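Local coordinates for protein thiamine pyrophosphokinase (Candida albicans, PDB 2G9Z) that transfers a pyrophosphate group to thiamine, probably from ATP with magnesium as helper, to make the cofactor thiamine pyrophosphate, at residues I86-D91 / Y122-F127; G93-Y98 / S129-V134; G279-S284 / V332-I337; I248-K253 / S328-M333. All blocks are in the same frame, centred on the assembly; numbering follows the deposited sequence.

Overall arrangement
Of these contacts, the first met from the N terminus is interaction 1, where strand 86-90 pairs with 122-125, closing a loop that carries helix 93-100. Interaction 2 crosses it, since its segments alternate with those of interaction 1: 93-98 lies inside that loop and 129-134 just beyond it, and Asp91 OD1 meets Ile130 N at 2.6 Å, a probable hydrogen bond. Both belong to the catalytic domain. Much later, strand 331-336 returns between 246-251 and 277-281; interaction 4 opens first and interaction 3 later, and both close on that strand, overlapping at Val332 and Met333. Interactions 1, 3 and 4 all lie in one mixed sheet; the centres of 1 and 3 are about 26 Å apart.

Interaction 1: I86-D91 / Y122-F127; sequences IIVCAD and YIVGDF. With MG (magnesium ion), chain C; MG (magnesium ion), chain D; VNP (3-[(4-amino-2-methylpyrimidin-5-yl)methyl]-5-(2-{[hydroxy(phosphonoamino)phosphoryl]oxy}ethyl)-4-methyl-1,3-thiazol-3-I um), chain H.
Strands 86-90 and 122-125 run parallel, 4.7 Å apart at closest approach, and Tyr122 N, Cys89 N, Val124 N and Asp91 N bond in turn to Ile87 O, Tyr122 O, Cys89 O and Val124 O. On one face, Val88 divides its methyls: CG1 packs on Val124 CG1 at 4.0 Å, while CG2 lies obliquely by the Tyr122 ring. Ile86 CG2 reaches the edge of that ring, whose OH is bonded to His166 and Trp176. Cys89 CB and Ile123 CG1 meet on the other face. Beyond the strands the contact turns polar. With its CG anti to the backbone N (chi1 -166°), Asp91 brings OD2 to one magnesium at 2.3 Å; OD1 sits in plane at the edge of the Phe127 ring and accepts from Ile130 N. Asp126 bridges two metals, OD1 binding the magnesium of Asp91 and OD2 reaching a second at 2.2 Å. Sharing the first magnesium accounts for Asp91 OD2 and Asp126 OD1 lying only 3.4 Å apart. VNP O1B coordinates both ions, and Asp128 and Asp155 complete the carboxylate cluster. Acidic residues following parallel strands here gather magnesium round the diphosphate-like end of the ligand, consistent with the kinase's catalytic site.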
loop_
_atom_site.group_PDB
_atom_site.type_symbol
_atom_site.label_atom_id
_atom_site.label_comp_id
_atom_site.label_asym_id
_atom_site.label_seq_id
_atom_site.Cartn_x
_atom_site.Cartn_y
_atom_site.Cartn_z
ATOM N N ILE A 86 25.415 7.898 4.432
ATOM C CA ILE A 86 25.080 8.548 3.167
ATOM C C ILE A 86 23.582 8.824 3.102
ATOM O O ILE A 86 22.777 8.017 3.567
ATOM C CB ILE A 86 25.473 7.646 1.967
ATOM C CG1 ILE A 86 26.994 7.630 1.794
ATOM C CG2 ILE A 86 24.790 8.122 0.697
ATOM C CD1 ILE A 86 27.576 8.936 1.297
ATOM N N ILE A 87 23.220 9.973 2.536
ATOM C CA ILE A 87 21.821 10.351 2.379
ATOM C C ILE A 87 21.554 10.601 0.899
ATOM O O ILE A 87 22.296 11.332 0.240
ATOM C CB ILE A 87 21.464 11.642 3.156
ATOM C CG1 ILE A 87 21.639 11.439 4.663
ATOM C CG2 ILE A 87 20.020 12.033 2.865
ATOM C CD1 ILE A 87 23.062 11.557 5.158
ATOM N N VAL A 88 20.492 9.991 0.382
ATOM C CA VAL A 88 20.122 10.139 -1.023
ATOM C C VAL A 88 18.681 10.610 -1.182
ATOM O O VAL A 88 17.776 10.064 -0.549
ATOM C CB VAL A 88 20.246 8.794 -1.775
ATOM C CG1 VAL A 88 19.815 8.963 -3.230
ATOM C CG2 VAL A 88 21.665 8.267 -1.678
ATOM N N CYS A 89 18.468 11.621 -2.019
ATOM C CA CYS A 89 17.122 12.111 -2.288
ATOM C C CYS A 89 16.719 11.649 -3.679
ATOM O O CYS A 89 17.454 11.849 -4.646
ATOM C CB CYS A 89 17.049 13.640 -2.249
ATOM S SG CYS A 89 17.193 14.379 -0.628
ATOM N N ALA A 90 15.562 11.011 -3.779
ATOM C CA ALA A 90 15.068 10.563 -5.072
ATOM C C ALA A 90 14.215 11.700 -5.629
ATOM O O ALA A 90 13.089 11.907 -5.182
ATOM C CB ALA A 90 14.225 9.291 -4.909
ATOM N N ASP A 91 14.768 12.448 -6.579
ATOM C CA ASP A 91 14.072 13.568 -7.218
ATOM C C ASP A 91 13.303 14.428 -6.215
ATOM O O ASP A 91 13.906 15.112 -5.390
ATOM C CB ASP A 91 13.117 13.048 -8.298
ATOM C CG ASP A 91 12.618 14.150 -9.228
ATOM O OD1 ASP A 91 12.914 15.333 -8.987
ATOM O OD2 ASP A 91 11.921 13.837 -10.208
ATOM N N TYR A 122 23.643 12.585 -2.500
ATOM C CA TYR A 122 23.222 12.430 -3.889
ATOM C C TYR A 122 21.754 12.799 -4.079
ATOM O O TYR A 122 20.932 12.607 -3.184
ATOM C CB TYR A 122 23.383 10.972 -4.345
ATOM C CG TYR A 122 24.781 10.399 -4.304
ATOM C CD1 TYR A 122 25.617 10.457 -5.424
ATOM C CD2 TYR A 122 25.252 9.751 -3.165
ATOM C CE1 TYR A 122 26.885 9.875 -5.408
ATOM C CE2 TYR A 122 26.520 9.170 -3.134
ATOM C CZ TYR A 122 27.327 9.235 -4.259
ATOM O OH TYR A 122 28.569 8.651 -4.228
ATOM N N ILE A 123 21.439 13.327 -5.255
ATOM C CA ILE A 123 20.069 13.662 -5.629
ATOM C C ILE A 123 19.953 13.032 -7.010
ATOM O O ILE A 123 20.655 13.446 -7.932
ATOM C CB ILE A 123 19.842 15.177 -5.746
ATOM C CG1 ILE A 123 19.962 15.835 -4.369
ATOM C CG2 ILE A 123 18.465 15.441 -6.346
ATOM C CD1 ILE A 123 19.773 17.342 -4.393
ATOM N N VAL A 124 19.097 12.022 -7.152
ATOM C CA VAL A 124 18.965 11.342 -8.435
ATOM C C VAL A 124 17.541 11.127 -8.942
ATOM O O VAL A 124 16.580 11.187 -8.177
ATOM C CB VAL A 124 19.721 9.971 -8.410
ATOM C CG1 VAL A 124 20.457 9.796 -7.083
ATOM C CG2 VAL A 124 18.775 8.817 -8.665
ATOM N N GLY A 125 17.425 10.879 -10.245
ATOM C CA GLY A 125 16.126 10.642 -10.855
ATOM C C GLY A 125 15.986 11.373 -12.174
ATOM O O GLY A 125 16.965 11.920 -12.688
ATOM N N ASP A 126 14.782 11.384 -12.738
ATOM C CA ASP A 126 14.571 12.081 -14.003
ATOM C C ASP A 126 14.295 13.568 -13.792
ATOM O O ASP A 126 14.191 14.331 -14.749
ATOM C CB ASP A 126 13.431 11.439 -14.793
ATOM C CG ASP A 126 12.180 11.272 -13.970
ATOM O OD1 ASP A 126 12.161 11.747 -12.819
ATOM O OD2 ASP A 126 11.225 10.663 -14.481
ATOM N N PHE A 127 14.186 13.961 -12.527
ATOM C CA PHE A 127 13.958 15.346 -12.131
ATOM C C PHE A 127 12.715 16.046 -12.663
ATOM O O PHE A 127 12.777 17.214 -13.056
ATOM C CB PHE A 127 15.192 16.191 -12.472
ATOM C CG PHE A 127 16.445 15.733 -11.785
ATOM C CD1 PHE A 127 16.392 15.157 -10.520
ATOM C CD2 PHE A 127 17.683 15.895 -12.392
ATOM C CE1 PHE A 127 17.557 14.749 -9.868
ATOM C CE2 PHE A 127 18.850 15.491 -11.749
ATOM C CZ PHE A 127 18.785 14.916 -10.484
HETATM MG MG MG C . 10.865 11.894 -10.982
HETATM MG MG MG D . 9.127 10.708 -13.716
HETATM O O2G VNP H . 7.244 9.916 -13.312
HETATM P PG VNP H . 6.695 9.552 -11.845
HETATM O O3G VNP H . 5.329 8.986 -11.918
HETATM O O1G VNP H . 6.730 10.925 -11.006
HETATM N N3B VNP H . 7.747 8.530 -11.145
HETATM P PB VNP H . 9.283 8.735 -11.625
HETATM O O2B VNP H . 10.156 7.864 -10.809
HETATM O O1B VNP H . 9.573 10.186 -11.623
HETATM O O1 VNP H . 9.293 8.223 -13.153
HETATM C C7 VNP H . 8.968 6.888 -13.557
HETATM C C12 VNP H . 9.747 6.630 -14.850
HETATM C C11 VNP H . 9.495 5.294 -15.554
HETATM C C10 VNP H . 8.229 5.199 -16.408
HETATM C CM4 VNP H . 7.623 6.406 -17.129
HETATM S S1 VNP H . 9.303 3.803 -14.520
HETATM C C9 VNP H . 8.214 3.047 -15.661
HETATM N N5 VNP H . 7.684 3.979 -16.455
HETATM C C7A VNP H . 6.493 3.727 -17.282
HETATM C C5A VNP H . 6.332 2.262 -17.695
HETATM C C6A VNP H . 5.207 1.606 -17.212
HETATM N N1A VNP H . 4.917 0.377 -17.602
HETATM C C2A VNP H . 5.701 -0.272 -18.471
HETATM C CM2 VNP H . 5.321 -1.682 -18.928
HETATM N N3A VNP H . 6.805 0.316 -18.956
HETATM C C4A VNP H . 7.138 1.562 -18.590
HETATM N N4A VNP H . 8.246 2.106 -19.082
HETATM O O HOH W 1 9.057 11.990 -9.461
#

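Interaction 2: G93-Y98 / S129-V134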
loop_
_atom_site.group_PDB
_atom_site.type_symbol
_atom_site.label_atom_id
_atom_site.label_comp_id
_atom_site.label_asym_id
_atom_site.label_seq_id
_atom_site.Cartn_x
_atom_site.Cartn_y
_atom_site.Cartn_z
ATOM N N GLY A 93 12.164 13.991 -3.532
ATOM C CA GLY A 93 12.571 13.835 -2.147
ATOM C C GLY A 93 13.406 15.010 -1.666
ATOM O O GLY A 93 13.484 15.275 -0.464
ATOM N N ALA A 94 14.038 15.718 -2.601
ATOM C CA ALA A 94 14.849 16.878 -2.252
ATOM C C ALA A 94 13.944 18.001 -1.745
ATOM O O ALA A 94 14.295 18.708 -0.797
ATOM C CB ALA A 94 15.652 17.349 -3.466
ATOM N N ASN A 95 12.788 18.168 -2.384
ATOM C CA ASN A 95 11.824 19.188 -1.972
ATOM C C ASN A 95 11.365 18.873 -0.557
ATOM O O ASN A 95 11.285 19.756 0.302
ATOM C CB ASN A 95 10.591 19.198 -2.885
ATOM C CG ASN A 95 10.931 19.477 -4.334
ATOM O OD1 ASN A 95 11.941 20.106 -4.639
ATOM N ND2 ASN A 95 10.071 19.027 -5.239
ATOM N N SER A 96 11.052 17.599 -0.331
ATOM C CA SER A 96 10.594 17.134 0.971
ATOM C C SER A 96 11.626 17.476 2.037
ATOM O O SER A 96 11.285 17.946 3.126
ATOM C CB SER A 96 10.362 15.620 0.933
ATOM O OG SER A 96 9.467 15.269 -0.114
ATOM N N LEU A 97 12.894 17.233 1.718
ATOM C CA LEU A 97 13.981 17.530 2.642
ATOM C C LEU A 97 14.074 19.034 2.863
ATOM O O LEU A 97 14.211 19.501 3.991
ATOM C CB LEU A 97 15.311 17.018 2.085
ATOM C CG LEU A 97 16.564 17.388 2.885
ATOM C CD1 LEU A 97 16.463 16.822 4.292
ATOM C CD2 LEU A 97 17.799 16.845 2.177
ATOM N N TYR A 98 13.993 19.783 1.770
ATOM C CA TYR A 98 14.072 21.238 1.812
ATOM C C TYR A 98 12.980 21.841 2.698
ATOM O O TYR A 98 13.266 22.608 3.614
ATOM C CB TYR A 98 13.942 21.801 0.393
ATOM C CG TYR A 98 14.164 23.299 0.286
ATOM C CD1 TYR A 98 15.439 23.823 0.073
ATOM C CD2 TYR A 98 13.096 24.192 0.404
ATOM C CE1 TYR A 98 15.647 25.200 -0.023
ATOM C CE2 TYR A 98 13.291 25.566 0.313
ATOM C CZ TYR A 98 14.569 26.064 0.097
ATOM O OH TYR A 98 14.768 27.423 0.002
ATOM N N SER A 129 10.011 16.250 -10.739
ATOM C CA SER A 129 9.277 16.656 -9.549
ATOM C C SER A 129 10.082 17.648 -8.713
ATOM O O SER A 129 9.517 18.571 -8.134
ATOM C CB SER A 129 8.893 15.434 -8.700
ATOM O OG SER A 129 10.035 14.805 -8.147
ATOM N N ILE A 130 11.402 17.471 -8.657
ATOM C CA ILE A 130 12.238 18.384 -7.881
ATOM C C ILE A 130 12.037 19.809 -8.412
ATOM O O ILE A 130 11.963 20.020 -9.619
ATOM C CB ILE A 130 13.740 17.994 -7.974
ATOM C CG1 ILE A 130 14.561 18.816 -6.980
ATOM C CG2 ILE A 130 14.260 18.223 -9.385
ATOM C CD1 ILE A 130 16.024 18.419 -6.919
ATOM N N SER A 131 11.929 20.782 -7.516
ATOM C CA SER A 131 11.726 22.161 -7.939
ATOM C C SER A 131 13.055 22.818 -8.296
ATOM O O SER A 131 14.072 22.574 -7.649
ATOM C CB SER A 131 11.037 22.970 -6.834
ATOM O OG SER A 131 11.913 23.199 -5.747
ATOM N N PRO A 132 13.057 23.666 -9.340
ATOM C CA PRO A 132 14.268 24.364 -9.789
ATOM C C PRO A 132 15.021 24.981 -8.617
ATOM O O PRO A 132 16.234 24.821 -8.490
ATOM C CB PRO A 132 13.716 25.419 -10.740
ATOM C CG PRO A 132 12.543 24.724 -11.348
ATOM C CD PRO A 132 11.891 24.086 -10.137
ATOM N N ASP A 133 14.281 25.685 -7.765
ATOM C CA ASP A 133 14.842 26.337 -6.589
ATOM C C ASP A 133 15.558 25.369 -5.656
ATOM O O ASP A 133 16.691 25.615 -5.239
ATOM C CB ASP A 133 13.736 27.058 -5.819
ATOM C CG ASP A 133 13.529 28.478 -6.297
ATOM O OD1 ASP A 133 13.523 28.699 -7.528
ATOM O OD2 ASP A 133 13.367 29.372 -5.439
ATOM N N VAL A 134 14.887 24.275 -5.312
ATOM C CA VAL A 134 15.478 23.281 -4.427
ATOM C C VAL A 134 16.703 22.700 -5.112
ATOM O O VAL A 134 17.770 22.587 -4.513
ATOM C CB VAL A 134 14.469 22.148 -4.118
ATOM C CG1 VAL A 134 15.156 21.012 -3.373
ATOM C CG2 VAL A 134 13.321 22.705 -3.290
#
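Asn95, on helix 93-100, reaches across to the turn that leads into helix 132-139 and shows how one amide can hold a chain segment by its backbone. From CB the side chain leaves with CG anti to its own carbonyl carbon (chi1 -60°), which carries the amide over to the 129-131 backbone. CG lies 3.9 Å from Ile130 CA, and the two polar atoms beyond it divide the work. OD1 accepts from Ser131 N at 3.0 Å along an almost straight bond (175°), the donor lying in the carbonyl plane on a lone pair. ND2 gives a hydrogen to Ser129 O at 3.0 Å; that oxygen lies close to the plane of the amide, although the nitrogen stands above the Ser129 carbonyl plane. Donor and acceptor are both used, and together they fix which way round the amide sits. Ile130, between the two gripped peptides, turns its CD1 onto Ala94 CB at 3.6 Å.

Val134 packs alongside: its CG2 lies 3.2 Å from Asn95 OD1, and its CG1 3.7 Å from Ala94 CB. CG2 also lies over one face of the Tyr98 ring, 4.1 Å from the centroid, in a CH-pi contact. The same ring meets Arg115 in a cation-pi interaction and Tyr137 edge-to-face. Asp91 OD2 also accepts from Ser129 N, tying this turn to the metal site. The contact joins two helices that each follow a parallel strand of the catalytic domain, with Ser131 as N-cap of the second, typical of an alpha/beta fold with its active site at the strand ends.

Interaction 3: G279-S284 / V332-I337; sequences GLLPLS and VMNIEI
Gly279 and Asn334 face each other as an antiparallel hydrogen-bonded pair and answer each other twice: Gly279 N donates to Asn334 O at 3.0 Å, and Asn334 N returns a bond to Gly279 O at 3.1 Å. Two residues along, Leu281 N gives a shorter, nearly straight bond to Val332 O (2.7 Å, 167°). Its counterpart from Val332 N to Leu281 O is long and weak; Leu283 N bonds weakly to that same oxygen round the inverse gamma turn at Pro282, and Tyr228 OH accepts from Leu283 N and, weakly, from Val332 N. Gly279 O and Val332 O have further company in the CA hydrogens of Met333 and Leu280.

A chi1 of 70° sets Asn334 CG between the backbone N and the carbonyl carbon and brings OD1 above the glycine. There OD1 stands 3.2 Å from Gly279 CA, which bears no side chain; its approach to Gly279 N has too poor an angle to count as a bond. The amide's donor end looks outward, ND2 bonding to Asp218 OD1 of the second subunit. The Leu281 side chain crosses that of Asn334 at about a right angle, and its CD1 packs on Val332 CG1 at 4.1 Å. On the opposite face Leu280 CD1 meets Met333 CE.

A buried asparagine turned toward a carboxylate of the other chain implies that this part of the sheet also helps join the dimer.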
loop_
_atom_site.group_PDB
_atom_site.type_symbol
_atom_site.label_atom_id
_atom_site.label_comp_id
_atom_site.label_asym_id
_atom_site.label_seq_id
_atom_site.Cartn_x
_atom_site.Cartn_y
_atom_site.Cartn_z
ATOM N N GLY A 279 1.620 -6.767 11.036
ATOM C CA GLY A 279 0.992 -7.575 10.013
ATOM C C GLY A 279 2.018 -8.350 9.225
ATOM O O GLY A 279 3.177 -7.962 9.165
ATOM N N LEU A 280 1.591 -9.460 8.634
ATOM C CA LEU A 280 2.471 -10.297 7.823
ATOM C C LEU A 280 1.785 -10.319 6.473
ATOM O O LEU A 280 0.695 -10.857 6.337
ATOM C CB LEU A 280 2.582 -11.700 8.422
ATOM C CG LEU A 280 3.365 -11.736 9.741
ATOM C CD1 LEU A 280 2.510 -11.173 10.867
ATOM C CD2 LEU A 280 3.777 -13.167 10.059
ATOM N N LEU A 281 2.433 -9.724 5.478
ATOM C CA LEU A 281 1.828 -9.578 4.162
ATOM C C LEU A 281 2.491 -10.359 3.034
ATOM O O LEU A 281 3.594 -10.036 2.602
ATOM C CB LEU A 281 1.788 -8.080 3.850
ATOM C CG LEU A 281 1.540 -7.332 5.174
ATOM C CD1 LEU A 281 1.811 -5.857 5.026
ATOM C CD2 LEU A 281 0.116 -7.592 5.655
ATOM N N PRO A 282 1.809 -11.403 2.537
ATOM C CA PRO A 282 2.317 -12.251 1.453
ATOM C C PRO A 282 2.123 -11.568 0.102
ATOM O O PRO A 282 1.209 -11.903 -0.653
ATOM C CB PRO A 282 1.483 -13.517 1.600
ATOM C CG PRO A 282 0.146 -12.978 2.003
ATOM C CD PRO A 282 0.490 -11.876 3.005
ATOM N N LEU A 283 2.997 -10.614 -0.197
ATOM C CA LEU A 283 2.910 -9.849 -1.434
ATOM C C LEU A 283 3.801 -10.318 -2.587
ATOM O O LEU A 283 3.904 -9.629 -3.601
ATOM C CB LEU A 283 3.189 -8.376 -1.122
ATOM C CG LEU A 283 2.136 -7.754 -0.194
ATOM C CD1 LEU A 283 2.595 -6.409 0.346
ATOM C CD2 LEU A 283 0.833 -7.616 -0.963
ATOM N N SER A 284 4.434 -11.479 -2.451
ATOM C CA SER A 284 5.302 -11.984 -3.519
ATOM C C SER A 284 4.586 -12.980 -4.432
ATOM O O SER A 284 3.410 -13.273 -4.246
ATOM C CB SER A 284 6.534 -12.667 -2.926
ATOM O OG SER A 284 6.195 -13.939 -2.409
ATOM N N VAL A 332 6.681 -9.951 3.771
ATOM C CA VAL A 332 6.726 -8.610 4.329
ATOM C C VAL A 332 6.060 -8.516 5.695
ATOM O O VAL A 332 5.031 -9.140 5.938
ATOM C CB VAL A 332 6.006 -7.605 3.398
ATOM C CG1 VAL A 332 5.829 -6.267 4.101
ATOM C CG2 VAL A 332 6.796 -7.436 2.107
ATOM N N MET A 333 6.658 -7.728 6.581
ATOM C CA MET A 333 6.083 -7.485 7.895
ATOM C C MET A 333 6.108 -5.986 8.182
ATOM O O MET A 333 7.089 -5.300 7.893
ATOM C CB MET A 333 6.853 -8.218 9.003
ATOM C CG MET A 333 6.368 -7.842 10.408
ATOM S SD MET A 333 6.979 -8.931 11.736
ATOM C CE MET A 333 5.512 -9.125 12.733
ATOM N N ASN A 334 5.005 -5.478 8.716
ATOM C CA ASN A 334 4.929 -4.079 9.091
ATOM C C ASN A 334 4.643 -4.055 10.579
ATOM O O ASN A 334 3.921 -4.909 11.091
ATOM C CB ASN A 334 3.803 -3.346 8.348
ATOM C CG ASN A 334 2.418 -3.772 8.803
ATOM O OD1 ASN A 334 2.018 -4.917 8.621
ATOM N ND2 ASN A 334 1.676 -2.843 9.391
ATOM N N ILE A 335 5.239 -3.096 11.271
ATOM C CA ILE A 335 5.012 -2.928 12.695
ATOM C C ILE A 335 4.644 -1.471 12.879
ATOM O O ILE A 335 5.375 -0.585 12.440
ATOM C CB ILE A 335 6.273 -3.232 13.525
ATOM C CG1 ILE A 335 6.643 -4.715 13.395
ATOM C CG2 ILE A 335 6.026 -2.868 14.989
ATOM C CD1 ILE A 335 7.882 -5.113 14.193
ATOM N N GLU A 336 3.503 -1.222 13.509
ATOM C CA GLU A 336 3.060 0.139 13.738
ATOM C C GLU A 336 4.002 0.851 14.697
ATOM O O GLU A 336 4.501 0.262 15.658
ATOM C CB GLU A 336 1.635 0.145 14.299
ATOM C CG GLU A 336 1.083 1.534 14.570
ATOM C CD GLU A 336 -0.428 1.545 14.703
ATOM O OE1 GLU A 336 -0.961 0.814 15.562
ATOM O OE2 GLU A 336 -1.084 2.288 13.942
ATOM N N ILE A 337 4.261 2.120 14.417
ATOM C CA ILE A 337 5.133 2.919 15.261
ATOM C C ILE A 337 4.403 4.186 15.669
ATOM O O ILE A 337 3.639 4.752 14.891
ATOM C CB ILE A 337 6.429 3.341 14.528
ATOM C CG1 ILE A 337 7.265 2.112 14.175
ATOM C CG2 ILE A 337 7.242 4.286 15.413
ATOM C CD1 ILE A 337 8.535 2.445 13.420
#

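Interaction 4: I248-K253 / S328-M333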
loop_
_atom_site.group_PDB
_atom_site.type_symbol
_atom_site.label_atom_id
_atom_site.label_comp_id
_atom_site.label_asym_id
_atom_site.label_seq_id
_atom_site.Cartn_x
_atom_site.Cartn_y
_atom_site.Cartn_z
ATOM N N ILE A 248 8.350 -1.006 7.756
ATOM C CA ILE A 248 8.089 -2.171 6.926
ATOM C C ILE A 248 9.401 -2.805 6.504
ATOM O O ILE A 248 10.325 -2.117 6.066
ATOM C CB ILE A 248 7.277 -1.741 5.686
ATOM C CG1 ILE A 248 6.023 -0.997 6.154
ATOM C CG2 ILE A 248 6.924 -2.949 4.824
ATOM C CD1 ILE A 248 5.231 -0.342 5.042
ATOM N N PHE A 249 9.484 -4.119 6.654
ATOM C CA PHE A 249 10.702 -4.834 6.309
ATOM C C PHE A 249 10.380 -6.243 5.874
ATOM O O PHE A 249 9.225 -6.683 5.912
ATOM C CB PHE A 249 11.674 -4.860 7.499
ATOM C CG PHE A 249 11.052 -5.309 8.788
ATOM C CD1 PHE A 249 10.284 -4.432 9.549
ATOM C CD2 PHE A 249 11.210 -6.619 9.232
ATOM C CE1 PHE A 249 9.681 -4.858 10.734
ATOM C CE2 PHE A 249 10.614 -7.053 10.412
ATOM C CZ PHE A 249 9.846 -6.172 11.164
ATOM N N LEU A 250 11.415 -6.965 5.475
ATOM C CA LEU A 250 11.217 -8.311 4.992
ATOM C C LEU A 250 11.669 -9.379 5.968
ATOM O O LEU A 250 12.749 -9.294 6.547
ATOM C CB LEU A 250 11.955 -8.481 3.659
ATOM C CG LEU A 250 11.540 -9.631 2.740
ATOM C CD1 LEU A 250 10.121 -9.398 2.248
ATOM C CD2 LEU A 250 12.499 -9.716 1.554
ATOM N N LEU A 251 10.813 -10.370 6.165
ATOM C CA LEU A 251 11.145 -11.502 7.008
ATOM C C LEU A 251 11.731 -12.454 5.973
ATOM O O LEU A 251 11.190 -12.584 4.875
ATOM C CB LEU A 251 9.887 -12.098 7.643
ATOM C CG LEU A 251 9.199 -11.233 8.701
ATOM C CD1 LEU A 251 7.925 -11.914 9.163
ATOM C CD2 LEU A 251 10.146 -11.018 9.876
ATOM N N LYS A 252 12.842 -13.098 6.300
ATOM C CA LYS A 252 13.477 -13.993 5.344
ATOM C C LYS A 252 13.104 -15.453 5.521
ATOM O O LYS A 252 12.915 -15.924 6.640
ATOM C CB LYS A 252 14.997 -13.860 5.428
ATOM C CG LYS A 252 15.534 -12.452 5.186
ATOM C CD LYS A 252 17.037 -12.499 4.979
ATOM C CE LYS A 252 17.605 -11.140 4.587
ATOM N NZ LYS A 252 18.965 -11.297 3.979
ATOM N N LYS A 253 13.000 -16.161 4.400
ATOM C CA LYS A 253 12.691 -17.586 4.410
ATOM C C LYS A 253 13.482 -18.222 5.548
ATOM O O LYS A 253 14.695 -18.034 5.646
ATOM C CB LYS A 253 13.117 -18.216 3.083
ATOM C CG LYS A 253 12.920 -19.721 2.996
ATOM C CD LYS A 253 13.319 -20.216 1.611
ATOM C CE LYS A 253 13.022 -21.692 1.428
ATOM N NZ LYS A 253 13.463 -22.150 0.081
ATOM N N SER A 328 8.005 -20.047 5.299
ATOM C CA SER A 328 8.453 -20.921 4.215
ATOM C C SER A 328 9.059 -20.171 3.031
ATOM O O SER A 328 9.631 -20.784 2.135
ATOM C CB SER A 328 7.292 -21.779 3.719
ATOM O OG SER A 328 6.238 -20.967 3.248
ATOM N N ASP A 329 8.921 -18.848 3.035
ATOM C CA ASP A 329 9.442 -17.984 1.971
ATOM C C ASP A 329 9.425 -16.552 2.468
ATOM O O ASP A 329 8.720 -16.235 3.433
ATOM C CB ASP A 329 8.572 -18.076 0.716
ATOM C CG ASP A 329 9.209 -18.904 -0.373
ATOM O OD1 ASP A 329 10.353 -18.589 -0.759
ATOM O OD2 ASP A 329 8.563 -19.862 -0.845
ATOM N N ASP A 330 10.187 -15.683 1.812
ATOM C CA ASP A 330 10.237 -14.286 2.221
ATOM C C ASP A 330 8.824 -13.724 2.325
ATOM O O ASP A 330 7.945 -14.061 1.527
ATOM C CB ASP A 330 11.027 -13.434 1.219
ATOM C CG ASP A 330 12.517 -13.759 1.198
ATOM O OD1 ASP A 330 13.011 -14.460 2.110
ATOM O OD2 ASP A 330 13.203 -13.290 0.262
ATOM N N ILE A 331 8.607 -12.874 3.318
ATOM C CA ILE A 331 7.308 -12.254 3.492
ATOM C C ILE A 331 7.483 -10.917 4.189
ATOM O O ILE A 331 8.330 -10.758 5.072
ATOM C CB ILE A 331 6.340 -13.166 4.300
ATOM C CG1 ILE A 331 4.940 -12.531 4.352
ATOM C CG2 ILE A 331 6.888 -13.401 5.702
ATOM C CD1 ILE A 331 3.863 -13.441 4.981
ATOM N N VAL A 332 6.681 -9.951 3.771
ATOM C CA VAL A 332 6.726 -8.610 4.329
ATOM C C VAL A 332 6.060 -8.516 5.695
ATOM O O VAL A 332 5.031 -9.140 5.938
ATOM C CB VAL A 332 6.006 -7.605 3.398
ATOM C CG1 VAL A 332 5.829 -6.267 4.101
ATOM C CG2 VAL A 332 6.796 -7.436 2.107
ATOM N N MET A 333 6.658 -7.728 6.581
ATOM C CA MET A 333 6.083 -7.485 7.895
ATOM C C MET A 333 6.108 -5.986 8.182
ATOM O O MET A 333 7.089 -5.300 7.893
ATOM C CB MET A 333 6.853 -8.218 9.003
ATOM C CG MET A 333 6.368 -7.842 10.408
ATOM S SD MET A 333 6.979 -8.931 11.736
ATOM C CE MET A 333 5.512 -9.125 12.733
HETATM O O HOH W 2 12.118 -20.149 -2.066
#
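Phe249 and Met333 form an antiparallel hydrogen-bonded pair, each N bonded to the other's O at 2.9 Å, and their side chains run the same way alongside each other. With its CG between the backbone N and the carbonyl carbon (chi1 50°), Phe249 folds its ring over the neighbouring strand so Met333 O lies above one face, toward the rim. Met333 is extended through chi1 and chi2 and bends at chi3 (-138°); its CG touches Phe249 CZ at 3.9 Å, and its SD lies obliquely 5.0 Å from the ring centroid, a Met-aromatic contact. Leu251 CG also packs on Met333 CB, while Leu251 CB meets Ile331 CG2. This is the meeting of strands 246-251 and 331-336 inside the mixed sheet, where helix 217-233 packs on the face bearing Leu250 and Val332. On that face Ile248 CG2 approaches Val332 CG1 at 3.6 Å, and Leu250 CD1 reaches Val332 CG2. Past the strand ends, Asp330 takes over from the backbone: OD1 accepts from Lys253 N at 2.9 Å, met nearly along its C-O axis, and OD2 is bonded to Asn231. Fully extended, Lys253 runs beside Asp329 with CG 3.6 Å from Ser328 O, and a water links its NZ to Asp329 OD1.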